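Putative N-acetylmuramoyl-L-alanine amidase (Enterococcus phage phiM1EF22, PDB 7D55) is the tetrameric cell-binding domain of a phage lysin and probably holds the enzyme to the enterococcal cell wall while a separate catalytic part cuts peptidoglycan. Local coordinates at residues M1-E6 with P58-K63; Y5-N10 with A22-F27. One frame throughout, in Å; residues are numbered along the deposited sequence.

In the fold
Interactions 1 and 2 share strand 3-9, from its two edges. Interaction 1 (1-6 with 58-63) adds the short parallel strand 59-60 to one edge. Interaction 2 (5-10 with 22-27) pairs the other edge antiparallel with strand 22-28. Interaction 2 is the more buried and the larger, 630 Å² against 440 Å², with six backbone hydrogen bonds and two CH-pi contacts. Interaction 1 has two backbone hydrogen bonds in the strand. It then shifts to polar side chains and a water at its more open end. Tyr5 and Glu6 serve both. Gln62 of interaction 1 also packs against Trp23 of interaction 2.

Interaction 1: M1-E6 with P58-K63; sequences MYCLYE and PFYSQK
Glu6 and Gln62 reach each other as extended chains. In each, CG is anti to the carbonyl carbon, beside the backbone N (chi1 -70° in both). The two side chains cross at about a right angle. Gln62 NE2 donates to Glu6 OE2 at 2.8 Å, and the bond is nearly straight. The acceptor lies in the amide plane, but the donor comes from above the carboxylate plane. The other oxygen, Glu6 OE1, takes a hydrogen bond from a water at 2.8 Å. That water accepts from the backbone N of Gln62. Together these bonds restrict the rotation of the carboxylate. Glu6 OE1 also faces the edge of the Phe59 ring, 3.2 Å from CZ and near the ring plane.

Further back, strand 3-9 pairs in parallel with the short, weakly bonded strand 59-60. Leu4 N donates to Pro58 O, and Tyr60 N to Leu4 O, each at 2.9 Å, on either side of the Leu4-Phe59 bridge. This is a parallel edge pairing in which Leu4 uses both its N-H and its C=O, continued beyond the strand by side chains and a water. The side chains of Leu4 and Phe59 share one face of the sheet. There Leu4 CB lies 3.6 Å from Phe59 CD1, in the ring plane. On the other face Tyr5 CB packs against Tyr60 CB, and Cys3 CB touches the edge of the Tyr60 ring at CE1.

Helix 39-53 covers the Leu4 and Phe59 face through Met42. On the opposite face Leu75 of helix 71-78 packs on Cys3 and Tyr5, and Trp65 stacks on Tyr60. The Tyr60 hydroxyl is hydrogen-bonded to Asp47 of a second subunit, which ties this edge into the tetramer. Strand 22-28 pairs with the other side of strand 3-9.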
ATOM      1  N   MET A   1       6.621  -0.512  -5.681  1.00 24.10           N
ATOM      2  CA  MET A   1       6.095  -0.847  -7.002  1.00 22.07           C
ATOM      3  C   MET A   1       5.072   0.166  -7.476  1.00 19.77           C
ATOM      4  O   MET A   1       3.885   0.085  -7.145  1.00 22.13           O
ATOM      5  CB  MET A   1       5.470  -2.242  -7.016  1.00 23.05           C
ATOM      6  CG  MET A   1       6.512  -3.331  -7.114  1.00 38.65           C
ATOM      7  SD  MET A   1       5.800  -4.944  -7.420  1.00 43.81           S
ATOM      8  CE  MET A   1       5.068  -4.724  -9.039  1.00 13.97           C
ATOM      9  N   TYR A   2       5.553   1.120  -8.253  1.00 12.20           N
ATOM     10  CA  TYR A   2       4.737   2.171  -8.833  1.00 11.66           C
ATOM     11  C   TYR A   2       5.058   2.259 -10.313  1.00 12.36           C
ATOM     12  O   TYR A   2       6.181   1.979 -10.737  1.00 12.56           O
ATOM     13  CB  TYR A   2       5.071   3.513  -8.196  1.00 14.87           C
ATOM     14  CG  TYR A   2       4.793   3.551  -6.718  1.00 15.59           C
ATOM     15  CD1 TYR A   2       3.554   3.952  -6.237  1.00 20.09           C
ATOM     16  CD2 TYR A   2       5.771   3.170  -5.800  1.00 24.64           C
ATOM     17  CE1 TYR A   2       3.292   3.975  -4.885  1.00 22.74           C
ATOM     18  CE2 TYR A   2       5.516   3.190  -4.442  1.00 28.94           C
ATOM     19  CZ  TYR A   2       4.274   3.594  -3.991  1.00 48.55           C
ATOM     20  OH  TYR A   2       4.009   3.624  -2.642  1.00 72.20           O
ATOM     21  N   CYS A   3       4.068   2.670 -11.100  1.00  9.39           N
ATOM     22  CA  CYS A   3       4.357   3.024 -12.479  1.00  9.87           C
ATOM     23  C   CYS A   3       3.205   3.844 -13.027  1.00  9.48           C
ATOM     24  O   CYS A   3       2.106   3.860 -12.465  1.00  9.17           O
ATOM     25  CB  CYS A   3       4.618   1.792 -13.355  1.00 12.00           C
ATOM     26  SG  CYS A   3       3.227   0.671 -13.576  1.00 13.48           S
ATOM     27  N   LEU A   4       3.491   4.562 -14.109  1.00  8.96           N
ATOM     28  CA  LEU A   4       2.478   5.144 -14.976  1.00  9.15           C
ATOM     29  C   LEU A   4       2.511   4.397 -16.297  1.00  8.69           C
ATOM     30  O   LEU A   4       3.565   3.922 -16.731  1.00  8.73           O
ATOM     31  CB  LEU A   4       2.772   6.621 -15.247  1.00  8.91           C
ATOM     32  CG  LEU A   4       2.646   7.542 -14.026  1.00  9.99           C
ATOM     33  CD1 LEU A   4       3.384   8.865 -14.248  1.00 10.30           C
ATOM     34  CD2 LEU A   4       1.173   7.776 -13.721  1.00 10.97           C
ATOM     35  N   TYR A   5       1.353   4.290 -16.940  1.00  9.18           N
ATOM     36  CA  TYR A   5       1.275   3.629 -18.237  1.00  9.01           C
ATOM     37  C   TYR A   5       0.056   4.166 -18.965  1.00  8.62           C
ATOM     38  O   TYR A   5      -0.770   4.878 -18.393  1.00  9.48           O
ATOM     39  CB  TYR A   5       1.216   2.096 -18.105  1.00  8.83           C
ATOM     40  CG  TYR A   5      -0.024   1.572 -17.412  1.00  8.69           C
ATOM     41  CD1 TYR A   5      -0.096   1.512 -16.026  1.00  9.33           C
ATOM     42  CD2 TYR A   5      -1.119   1.119 -18.149  1.00  8.52           C
ATOM     43  CE1 TYR A   5      -1.230   1.021 -15.387  1.00  9.18           C
ATOM     44  CE2 TYR A   5      -2.259   0.616 -17.517  1.00  7.79           C
ATOM     45  CZ  TYR A   5      -2.305   0.576 -16.140  1.00  8.84           C
ATOM     46  OH  TYR A   5      -3.434   0.096 -15.508  1.00  9.75           O
ATOM     47  N   GLU A   6      -0.054   3.814 -20.241  1.00  9.68           N
ATOM     48  CA  GLU A   6      -1.216   4.188 -21.030  1.00  9.55           C
ATOM     49  C   GLU A   6      -1.954   2.933 -21.470  1.00  9.70           C
ATOM     50  O   GLU A   6      -1.334   1.898 -21.717  1.00 10.28           O
ATOM     51  CB  GLU A   6      -0.785   4.987 -22.258  1.00 11.55           C
ATOM     52  CG  GLU A   6      -0.272   6.373 -21.903  1.00 13.91           C
ATOM     53  CD  GLU A   6       0.330   7.097 -23.090  1.00 19.04           C
ATOM     54  OE1 GLU A   6       1.519   7.456 -23.037  1.00 24.80           O
ATOM     55  OE2 GLU A   6      -0.379   7.309 -24.079  1.00 19.66           O
ATOM     56  N   PRO A  58       8.830   4.853 -13.012  1.00  9.10           N
ATOM     57  CA  PRO A  58       8.746   4.100 -14.267  1.00 11.32           C
ATOM     58  C   PRO A  58       7.487   4.454 -15.040  1.00 10.73           C
ATOM     59  O   PRO A  58       6.402   4.583 -14.471  1.00 11.27           O
ATOM     60  CB  PRO A  58       8.706   2.646 -13.797  1.00 11.84           C
ATOM     61  CG  PRO A  58       9.411   2.665 -12.489  1.00 12.72           C
ATOM     62  CD  PRO A  58       9.028   3.969 -11.851  1.00 10.99           C
ATOM     63  N   PHE A  59       7.640   4.600 -16.353  1.00 11.94           N
ATOM     64  CA  PHE A  59       6.535   4.914 -17.249  1.00 12.51           C
ATOM     65  C   PHE A  59       6.605   3.969 -18.435  1.00 13.30           C
ATOM     66  O   PHE A  59       7.678   3.767 -19.015  1.00 17.51           O
ATOM     67  CB  PHE A  59       6.627   6.373 -17.733  1.00 15.15           C
ATOM     68  CG  PHE A  59       5.615   6.739 -18.801  1.00 19.96           C
ATOM     69  CD1 PHE A  59       4.266   6.867 -18.488  1.00 22.63           C
ATOM     70  CD2 PHE A  59       6.017   6.971 -20.107  1.00 23.24           C
ATOM     71  CE1 PHE A  59       3.327   7.208 -19.463  1.00 23.06           C
ATOM     72  CE2 PHE A  59       5.083   7.316 -21.095  1.00 24.53           C
ATOM     73  CZ  PHE A  59       3.737   7.434 -20.770  1.00 23.99           C
ATOM     74  N   TYR A  60       5.476   3.369 -18.785  1.00 10.13           N
ATOM     75  CA  TYR A  60       5.400   2.522 -19.962  1.00 10.26           C
ATOM     76  C   TYR A  60       4.595   3.282 -21.001  1.00 11.67           C
ATOM     77  O   TYR A  60       3.425   3.609 -20.768  1.00 15.10           O
ATOM     78  CB  TYR A  60       4.740   1.194 -19.622  1.00 10.97           C
ATOM     79  CG  TYR A  60       5.559   0.344 -18.683  1.00 11.97           C
ATOM     80  CD1 TYR A  60       5.452   0.509 -17.310  1.00 11.93           C
ATOM     81  CD2 TYR A  60       6.441  -0.616 -19.165  1.00 13.07           C
ATOM     82  CE1 TYR A  60       6.189  -0.258 -16.441  1.00 12.77           C
ATOM     83  CE2 TYR A  60       7.178  -1.401 -18.301  1.00 13.37           C
ATOM     84  CZ  TYR A  60       7.053  -1.214 -16.938  1.00 13.63           C
ATOM     85  OH  TYR A  60       7.780  -1.991 -16.062  1.00 17.17           O
ATOM     86  N   SER A  61       5.230   3.593 -22.119  1.00 11.53           N
ATOM     87  CA  SER A  61       4.563   4.316 -23.182  1.00 11.58           C
ATOM     88  C   SER A  61       3.894   3.325 -24.122  1.00  9.98           C
ATOM     89  O   SER A  61       4.042   2.104 -23.997  1.00 11.27           O
ATOM     90  CB  SER A  61       5.569   5.170 -23.945  1.00 13.92           C
ATOM     91  OG  SER A  61       6.227   4.385 -24.921  1.00 15.08           O
ATOM     92  N   GLN A  62       3.183   3.861 -25.117  1.00  9.87           N
ATOM     93  CA  GLN A  62       2.545   3.011 -26.117  1.00 10.59           C
ATOM     94  C   GLN A  62       3.536   2.326 -27.048  1.00 11.24           C
ATOM     95  O   GLN A  62       3.125   1.465 -27.828  1.00 11.31           O
ATOM     96  CB  GLN A  62       1.540   3.810 -26.937  1.00 10.30           C
ATOM     97  CG  GLN A  62       0.304   4.224 -26.151  1.00 10.51           C
ATOM     98  CD  GLN A  62      -0.667   4.985 -27.021  1.00 11.27           C
ATOM     99  OE1 GLN A  62      -1.045   4.510 -28.086  1.00 12.82           O
ATOM    100  NE2 GLN A  62      -1.072   6.177 -26.576  1.00 12.01           N
ATOM    101  N   LYS A  63       4.814   2.706 -27.015  1.00 12.49           N
ATOM    102  CA  LYS A  63       5.817   1.930 -27.730  1.00 14.68           C
ATOM    103  C   LYS A  63       5.980   0.548 -27.107  1.00 17.48           C
ATOM    104  O   LYS A  63       6.153  -0.445 -27.826  1.00 21.36           O
ATOM    105  CB  LYS A  63       7.142   2.695 -27.743  1.00 15.32           C
ATOM    106  CG  LYS A  63       8.270   1.985 -28.464  1.00 18.83           C
ATOM    107  CD  LYS A  63       9.497   2.880 -28.589  1.00 23.17           C
ATOM    108  CE  LYS A  63      10.602   2.197 -29.395  1.00 26.73           C
ATOM    109  NZ  LYS A  63      10.934   0.853 -28.829  1.00 29.28           N
TER
HETATM  110  O   HOH W   1       2.770   6.668 -25.363  1.00 15.93           O

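Interaction 2: Y5-N10 with A22-F27; sequences YERPIN and AWTVMF
Met26 CB presses on one face of the Tyr5 ring, a CH-pi contact 3.6 Å from the centroid and offset toward the rim. Met26 CG, turned anti to the carbonyl carbon (chi1 -58°), fills the notch between the Tyr5 ring and Arg7, 3.5 Å from Arg7 CG. Further along, Pro8 and Trp23 lie side by side. Pro8 CG sits over the indole, 3.9 Å from the centroid of the six-membered ring. Trp23 CE3 also touches the backbone of Arg7. Next along, Ile9 CG2 rests against the backbone of Ala22, while Ile9 CB meets Thr24 CG2. Glu6 CG lies against Val25 CG2 on the face away from Tyr5, Arg7 and Ile9.

Six backbone bonds form an antiparallel ladder between consecutive strands, both inner strands of the mixed sheet. They join Tyr5 with Met26, Arg7 with Thr24, and Ile9 with Ala22. Arg7 NH1 donates to Pro8 O at 2.8 Å, on a lone pair. Its NH2 makes a salt bridge to Glu76, which also bonds the Tyr5 hydroxyl.

Helix 71-78 covers the Tyr5 and Arg7 side through Tyr72. Strand 33-36 pairs with the far edge of strand 22-28, and strand 59-60 flanks strand 3-9.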
ATOM      1  N   TYR A   5       1.353   4.290 -16.940  1.00  9.18           N
ATOM      2  CA  TYR A   5       1.275   3.629 -18.237  1.00  9.01           C
ATOM      3  C   TYR A   5       0.056   4.166 -18.965  1.00  8.62           C
ATOM      4  O   TYR A   5      -0.770   4.878 -18.393  1.00  9.48           O
ATOM      5  CB  TYR A   5       1.216   2.096 -18.105  1.00  8.83           C
ATOM      6  CG  TYR A   5      -0.024   1.572 -17.412  1.00  8.69           C
ATOM      7  CD1 TYR A   5      -0.096   1.512 -16.026  1.00  9.33           C
ATOM      8  CD2 TYR A   5      -1.119   1.119 -18.149  1.00  8.52           C
ATOM      9  CE1 TYR A   5      -1.230   1.021 -15.387  1.00  9.18           C
ATOM     10  CE2 TYR A   5      -2.259   0.616 -17.517  1.00  7.79           C
ATOM     11  CZ  TYR A   5      -2.305   0.576 -16.140  1.00  8.84           C
ATOM     12  OH  TYR A   5      -3.434   0.096 -15.508  1.00  9.75           O
ATOM     13  N   GLU A   6      -0.054   3.814 -20.241  1.00  9.68           N
ATOM     14  CA  GLU A   6      -1.216   4.188 -21.030  1.00  9.55           C
ATOM     15  C   GLU A   6      -1.954   2.933 -21.470  1.00  9.70           C
ATOM     16  O   GLU A   6      -1.334   1.898 -21.717  1.00 10.28           O
ATOM     17  CB  GLU A   6      -0.785   4.987 -22.258  1.00 11.55           C
ATOM     18  CG  GLU A   6      -0.272   6.373 -21.903  1.00 13.91           C
ATOM     19  CD  GLU A   6       0.330   7.097 -23.090  1.00 19.04           C
ATOM     20  OE1 GLU A   6       1.519   7.456 -23.037  1.00 24.80           O
ATOM     21  OE2 GLU A   6      -0.379   7.309 -24.079  1.00 19.66           O
ATOM     22  N   ARG A   7      -3.279   3.031 -21.586  1.00  9.31           N
ATOM     23  CA  ARG A   7      -4.092   1.895 -22.000  1.00  8.57           C
ATOM     24  C   ARG A   7      -5.364   2.409 -22.666  1.00  7.95           C
ATOM     25  O   ARG A   7      -5.748   3.575 -22.473  1.00  8.70           O
ATOM     26  CB  ARG A   7      -4.409   0.968 -20.812  1.00  8.43           C
ATOM     27  CG  ARG A   7      -5.185   1.632 -19.692  1.00  9.06           C
ATOM     28  CD  ARG A   7      -6.639   1.182 -19.694  1.00 11.25           C
ATOM     29  NE  ARG A   7      -6.737  -0.241 -19.383  1.00 12.44           N
ATOM     30  CZ  ARG A   7      -7.312  -1.162 -20.155  1.00 11.97           C
ATOM     31  NH1 ARG A   7      -7.881  -0.824 -21.312  1.00 11.98           N
ATOM     32  NH2 ARG A   7      -7.326  -2.432 -19.754  1.00 11.30           N
ATOM     33  N   PRO A   8      -6.024   1.583 -23.483  1.00  8.41           N
ATOM     34  CA  PRO A   8      -7.177   2.075 -24.251  1.00  8.77           C
ATOM     35  C   PRO A   8      -8.412   2.341 -23.398  1.00  8.94           C
ATOM     36  O   PRO A   8      -8.663   1.688 -22.377  1.00  9.30           O
ATOM     37  CB  PRO A   8      -7.445   0.947 -25.256  1.00  8.68           C
ATOM     38  CG  PRO A   8      -6.145   0.226 -25.364  1.00  7.35           C
ATOM     39  CD  PRO A   8      -5.570   0.264 -23.972  1.00  7.83           C
ATOM     40  N   ILE A   9      -9.219   3.287 -23.878  1.00  8.88           N
ATOM     41  CA  ILE A   9     -10.464   3.678 -23.234  1.00  9.11           C
ATOM     42  C   ILE A   9     -11.467   4.015 -24.327  1.00  9.51           C
ATOM     43  O   ILE A   9     -11.101   4.491 -25.406  1.00 10.11           O
ATOM     44  CB  ILE A   9     -10.254   4.865 -22.248  1.00 10.44           C
ATOM     45  CG1 ILE A   9     -11.534   5.183 -21.484  1.00 11.48           C
ATOM     46  CG2 ILE A   9      -9.778   6.112 -22.978  1.00 11.56           C
ATOM     47  CD1 ILE A   9     -11.315   6.119 -20.311  1.00 13.29           C
ATOM     48  N   ASN A  10     -12.735   3.731 -24.062  1.00 10.27           N
ATOM     49  CA  ASN A  10     -13.801   4.127 -24.972  1.00 12.63           C
ATOM     50  C   ASN A  10     -14.119   5.596 -24.713  1.00 13.53           C
ATOM     51  O   ASN A  10     -14.585   5.948 -23.626  1.00 14.78           O
ATOM     52  CB  ASN A  10     -15.034   3.266 -24.713  1.00 13.89           C
ATOM     53  CG  ASN A  10     -16.149   3.503 -25.725  1.00 15.35           C
ATOM     54  OD1 ASN A  10     -16.495   4.643 -26.038  1.00 15.02           O
ATOM     55  ND2 ASN A  10     -16.731   2.420 -26.223  1.00 17.74           N
ATOM     56  N   ALA A  22      -9.538   5.579 -27.812  1.00 10.75           N
ATOM     57  CA  ALA A  22      -8.653   6.595 -27.268  1.00 10.10           C
ATOM     58  C   ALA A  22      -7.770   5.944 -26.210  1.00  8.99           C
ATOM     59  O   ALA A  22      -7.873   4.742 -25.934  1.00  9.04           O
ATOM     60  CB  ALA A  22      -9.451   7.810 -26.760  1.00 10.41           C
ATOM     61  N   TRP A  23      -6.883   6.740 -25.622  1.00  9.23           N
ATOM     62  CA  TRP A  23      -5.933   6.250 -24.633  1.00  9.22           C
ATOM     63  C   TRP A  23      -6.014   7.114 -23.390  1.00  9.11           C
ATOM     64  O   TRP A  23      -6.298   8.313 -23.476  1.00 10.98           O
ATOM     65  CB  TRP A  23      -4.487   6.265 -25.191  1.00  8.99           C
ATOM     66  CG  TRP A  23      -4.350   5.305 -26.322  1.00 10.15           C
ATOM     67  CD1 TRP A  23      -4.744   5.497 -27.611  1.00 11.40           C
ATOM     68  CD2 TRP A  23      -3.835   3.973 -26.252  1.00 10.75           C
ATOM     69  NE1 TRP A  23      -4.488   4.366 -28.360  1.00 12.52           N
ATOM     70  CE2 TRP A  23      -3.931   3.417 -27.542  1.00 10.59           C
ATOM     71  CE3 TRP A  23      -3.290   3.197 -25.225  1.00 10.71           C
ATOM     72  CZ2 TRP A  23      -3.506   2.123 -27.829  1.00 10.98           C
ATOM     73  CZ3 TRP A  23      -2.851   1.906 -25.519  1.00  9.80           C
ATOM     74  CH2 TRP A  23      -2.974   1.383 -26.806  1.00  8.45           C
ATOM     75  N   THR A  24      -5.776   6.491 -22.235  1.00  8.43           N
ATOM     76  CA  THR A  24      -5.663   7.209 -20.978  1.00  9.01           C
ATOM     77  C   THR A  24      -4.426   6.752 -20.218  1.00  8.53           C
ATOM     78  O   THR A  24      -4.002   5.594 -20.303  1.00  9.07           O
ATOM     79  CB  THR A  24      -6.885   7.023 -20.075  1.00 10.09           C
ATOM     80  OG1 THR A  24      -6.741   7.848 -18.905  1.00 11.27           O
ATOM     81  CG2 THR A  24      -7.041   5.553 -19.658  1.00 10.26           C
ATOM     82  N   VAL A  25      -3.837   7.695 -19.488  1.00  8.79           N
ATOM     83  CA  VAL A  25      -2.800   7.364 -18.526  1.00  8.37           C
ATOM     84  C   VAL A  25      -3.452   6.715 -17.318  1.00  9.62           C
ATOM     85  O   VAL A  25      -4.590   7.043 -16.956  1.00 10.70           O
ATOM     86  CB  VAL A  25      -2.007   8.631 -18.153  1.00  8.69           C
ATOM     87  CG1 VAL A  25      -0.935   8.322 -17.127  1.00  8.71           C
ATOM     88  CG2 VAL A  25      -1.369   9.205 -19.389  1.00 10.13           C
ATOM     89  N   MET A  26      -2.743   5.764 -16.718  1.00  9.67           N
ATOM     90  CA  MET A  26      -3.139   5.102 -15.486  1.00  8.45           C
ATOM     91  C   MET A  26      -1.951   5.108 -14.537  1.00  7.56           C
ATOM     92  O   MET A  26      -0.789   5.157 -14.961  1.00  8.20           O
ATOM     93  CB  MET A  26      -3.515   3.631 -15.731  1.00 11.58           C
ATOM     94  CG  MET A  26      -4.643   3.400 -16.740  1.00 11.84           C
ATOM     95  SD  MET A  26      -6.315   3.717 -16.132  1.00 15.63           S
ATOM     96  CE  MET A  26      -6.485   2.425 -14.898  1.00 14.11           C
ATOM     97  N   PHE A  27      -2.266   5.011 -13.249  1.00  5.89           N
ATOM     98  CA  PHE A  27      -1.292   5.012 -12.167  1.00  6.58           C
ATOM     99  C   PHE A  27      -1.470   3.725 -11.375  1.00  8.15           C
ATOM    100  O   PHE A  27      -2.573   3.420 -10.913  1.00  9.24           O
ATOM    101  CB  PHE A  27      -1.530   6.217 -11.252  1.00  7.71           C
ATOM    102  CG  PHE A  27      -0.749   6.176  -9.973  1.00  9.23           C
ATOM    103  CD1 PHE A  27       0.635   6.071  -9.998  1.00 10.09           C
ATOM    104  CD2 PHE A  27      -1.392   6.302  -8.747  1.00 11.52           C
ATOM    105  CE1 PHE A  27       1.362   6.050  -8.819  1.00 11.60           C
ATOM    106  CE2 PHE A  27      -0.679   6.286  -7.564  1.00 11.30           C
ATOM    107  CZ  PHE A  27       0.708   6.168  -7.600  1.00 12.04           C
TER